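Local coordinates for putative branched-chain amino acid ABC transporter, periplasmic branched-chain amino acid-binding protein (Pseudomonas protegens Pf-5, PDB 4RU0) that probably serves as the periplasmic solute-binding component of an ABC transporter, possibly capturing branched-chain amino acids or related ligands for uptake, at residues E92-F97 against S121-V126. Sequence-based numbering, arbitrary orientation.
Sequences ECYERF and SERAEV
Glu95 and Arg123 reach toward each other from helix segments 92-97 and 121-126 and join in a salt bridge that illustrates how long side chains can tie together helices whose backbones stay well apart. NH1 of Arg123 donates to OE2 of Glu95 at 2.8 Å, and the N-H...O angle of 166° makes the bond nearly straight. The carboxylate oxygen lies almost in the guanidinium plane, whereas the donor comes from above the carboxylate plane. Glu95 first leaves its helix at an angle to the partner, and the bend at chi2 (-69°) brings the acid end round to the arginine. Its other oxygen, OE1, forms a salt bridge with Lys98, giving the carboxylate two cationic neighbours. A leucine in place of Arg123 would probably leave OE2 of Glu95 without its charged mate and remove the only salt bridge between the two segments.

Van der Waals contact accompanies the ion pair. The Tyr94 ring and the Arg123 chain run alongside each other, each heading toward the other's helix, with CE1 of Tyr94 3.9 Å from CD of Arg123. Beyond the ring, OH of Tyr94 approaches CA of Ala124 at 3.5 Å, while its hydrogen bond is made to Asp127, just past the second segment.

The disulfide from Cys93 to Cys81 pins the first helix to strand 76-82. The axes of the two segments run nearly parallel, 12.0 Å apart at an angle of 8°; they lie on helices 87-97 and 114-126, which follow one another in the chain, a relation characteristic of the alpha/beta lobes of periplasmic binding proteins.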
loop_
_atom_site.group_PDB
_atom_site.type_symbol
_atom_site.label_atom_id
_atom_site.label_comp_id
_atom_site.label_asym_id
_atom_site.label_seq_id
_atom_site.Cartn_x
_atom_site.Cartn_y
_atom_site.Cartn_z
ATOM N N GLU A 92 12.822 16.290 -7.671
ATOM C CA GLU A 92 14.152 16.786 -7.329
ATOM C C GLU A 92 14.887 15.843 -6.380
ATOM O O GLU A 92 16.104 15.697 -6.462
ATOM C CB GLU A 92 14.069 18.175 -6.703
ATOM C CG GLU A 92 13.582 19.251 -7.656
ATOM C CD GLU A 92 13.398 20.588 -6.964
ATOM O OE1 GLU A 92 13.751 20.688 -5.765
ATOM O OE2 GLU A 92 12.899 21.532 -7.619
ATOM N N CYS A 93 14.144 15.213 -5.476
ATOM C CA CYS A 93 14.736 14.264 -4.541
ATOM C C CYS A 93 15.260 13.045 -5.281
ATOM O O CYS A 93 16.374 12.593 -5.032
ATOM C CB CYS A 93 13.720 13.848 -3.470
ATOM S SG CYS A 93 13.561 15.063 -2.140
ATOM N N TYR A 94 14.454 12.535 -6.206
ATOM C CA TYR A 94 14.840 11.395 -7.019
ATOM C C TYR A 94 16.114 11.691 -7.801
ATOM O O TYR A 94 17.015 10.857 -7.865
ATOM C CB TYR A 94 13.713 11.007 -7.974
ATOM C CG TYR A 94 14.139 10.057 -9.073
ATOM C CD1 TYR A 94 14.600 10.538 -10.296
ATOM C CD2 TYR A 94 14.077 8.678 -8.890
ATOM C CE1 TYR A 94 14.992 9.677 -11.297
ATOM C CE2 TYR A 94 14.462 7.809 -9.893
ATOM C CZ TYR A 94 14.917 8.318 -11.094
ATOM O OH TYR A 94 15.301 7.466 -12.096
ATOM N N GLU A 95 16.183 12.879 -8.398
ATOM C CA GLU A 95 17.345 13.261 -9.194
ATOM C C GLU A 95 18.574 13.443 -8.318
ATOM O O GLU A 95 19.697 13.212 -8.762
ATOM C CB GLU A 95 17.067 14.543 -9.984
ATOM C CG GLU A 95 16.038 14.368 -11.088
ATOM C CD GLU A 95 16.543 13.504 -12.235
ATOM O OE1 GLU A 95 17.764 13.502 -12.502
ATOM O OE2 GLU A 95 15.717 12.824 -12.875
ATOM N N ARG A 96 18.363 13.866 -7.076
ATOM C CA ARG A 96 19.471 14.007 -6.145
ATOM C C ARG A 96 20.009 12.634 -5.733
ATOM O O ARG A 96 21.213 12.450 -5.573
ATOM C CB ARG A 96 19.040 14.806 -4.916
ATOM C CG ARG A 96 19.876 14.540 -3.663
ATOM C CD ARG A 96 20.086 15.795 -2.823
ATOM N NE ARG A 96 18.841 16.478 -2.482
ATOM C CZ ARG A 96 18.363 17.534 -3.141
ATOM N NH1 ARG A 96 19.024 18.029 -4.184
ATOM N NH2 ARG A 96 17.217 18.096 -2.764
ATOM N N PHE A 97 19.107 11.666 -5.604
ATOM C CA PHE A 97 19.447 10.358 -5.061
ATOM C C PHE A 97 19.808 9.302 -6.102
ATOM O O PHE A 97 20.523 8.350 -5.787
ATOM C CB PHE A 97 18.283 9.833 -4.215
ATOM C CG PHE A 97 18.206 10.435 -2.844
ATOM C CD1 PHE A 97 19.311 11.055 -2.282
ATOM C CD2 PHE A 97 17.028 10.372 -2.113
ATOM C CE1 PHE A 97 19.246 11.607 -1.015
ATOM C CE2 PHE A 97 16.953 10.919 -0.842
ATOM C CZ PHE A 97 18.065 11.538 -0.295
ATOM N N SER A 121 7.814 7.667 -13.391
ATOM C CA SER A 121 7.757 6.345 -14.002
ATOM C C SER A 121 8.616 6.192 -15.259
ATOM O O SER A 121 9.366 5.225 -15.391
ATOM C CB SER A 121 6.306 5.995 -14.338
ATOM O OG SER A 121 6.221 4.737 -14.985
ATOM N N GLU A 122 8.511 7.144 -16.178
ATOM C CA GLU A 122 9.186 7.009 -17.457
ATOM C C GLU A 122 10.691 7.197 -17.318
ATOM O O GLU A 122 11.471 6.463 -17.928
ATOM C CB GLU A 122 8.603 7.992 -18.475
ATOM C CG GLU A 122 7.114 7.763 -18.720
ATOM C CD GLU A 122 6.515 8.703 -19.756
ATOM O OE1 GLU A 122 6.224 9.872 -19.414
ATOM O OE2 GLU A 122 6.309 8.266 -20.910
ATOM N N ARG A 123 11.114 8.154 -16.502
ATOM C CA ARG A 123 12.544 8.405 -16.392
ATOM C C ARG A 123 13.204 7.394 -15.457
ATOM O O ARG A 123 14.416 7.190 -15.510
ATOM C CB ARG A 123 12.820 9.849 -15.950
ATOM C CG ARG A 123 12.671 10.151 -14.482
ATOM C CD ARG A 123 13.195 11.563 -14.192
ATOM N NE ARG A 123 12.333 12.628 -14.717
ATOM C CZ ARG A 123 12.577 13.932 -14.570
ATOM N NH1 ARG A 123 13.660 14.349 -13.928
ATOM N NH2 ARG A 123 11.737 14.830 -15.065
ATOM N N ALA A 124 12.400 6.737 -14.629
ATOM C CA ALA A 124 12.903 5.648 -13.798
ATOM C C ALA A 124 13.283 4.446 -14.657
ATOM O O ALA A 124 14.252 3.749 -14.368
ATOM C CB ALA A 124 11.873 5.244 -12.757
ATOM N N GLU A 125 12.506 4.204 -15.707
ATOM C CA GLU A 125 12.794 3.120 -16.639
ATOM C C GLU A 125 14.102 3.379 -17.384
ATOM O O GLU A 125 14.935 2.479 -17.519
ATOM C CB GLU A 125 11.642 2.940 -17.629
ATOM C CG GLU A 125 11.848 1.802 -18.618
ATOM C CD GLU A 125 10.544 1.322 -19.244
ATOM O OE1 GLU A 125 9.460 1.642 -18.701
ATOM O OE2 GLU A 125 10.602 0.621 -20.277
ATOM N N VAL A 126 14.286 4.615 -17.849
ATOM C CA VAL A 126 15.512 5.002 -18.548
ATOM C C VAL A 126 16.742 4.873 -17.650
ATOM O O VAL A 126 17.811 4.466 -18.107
ATOM C CB VAL A 126 15.427 6.448 -19.075
ATOM C CG1 VAL A 126 16.723 6.848 -19.763
ATOM C CG2 VAL A 126 14.255 6.595 -20.026
#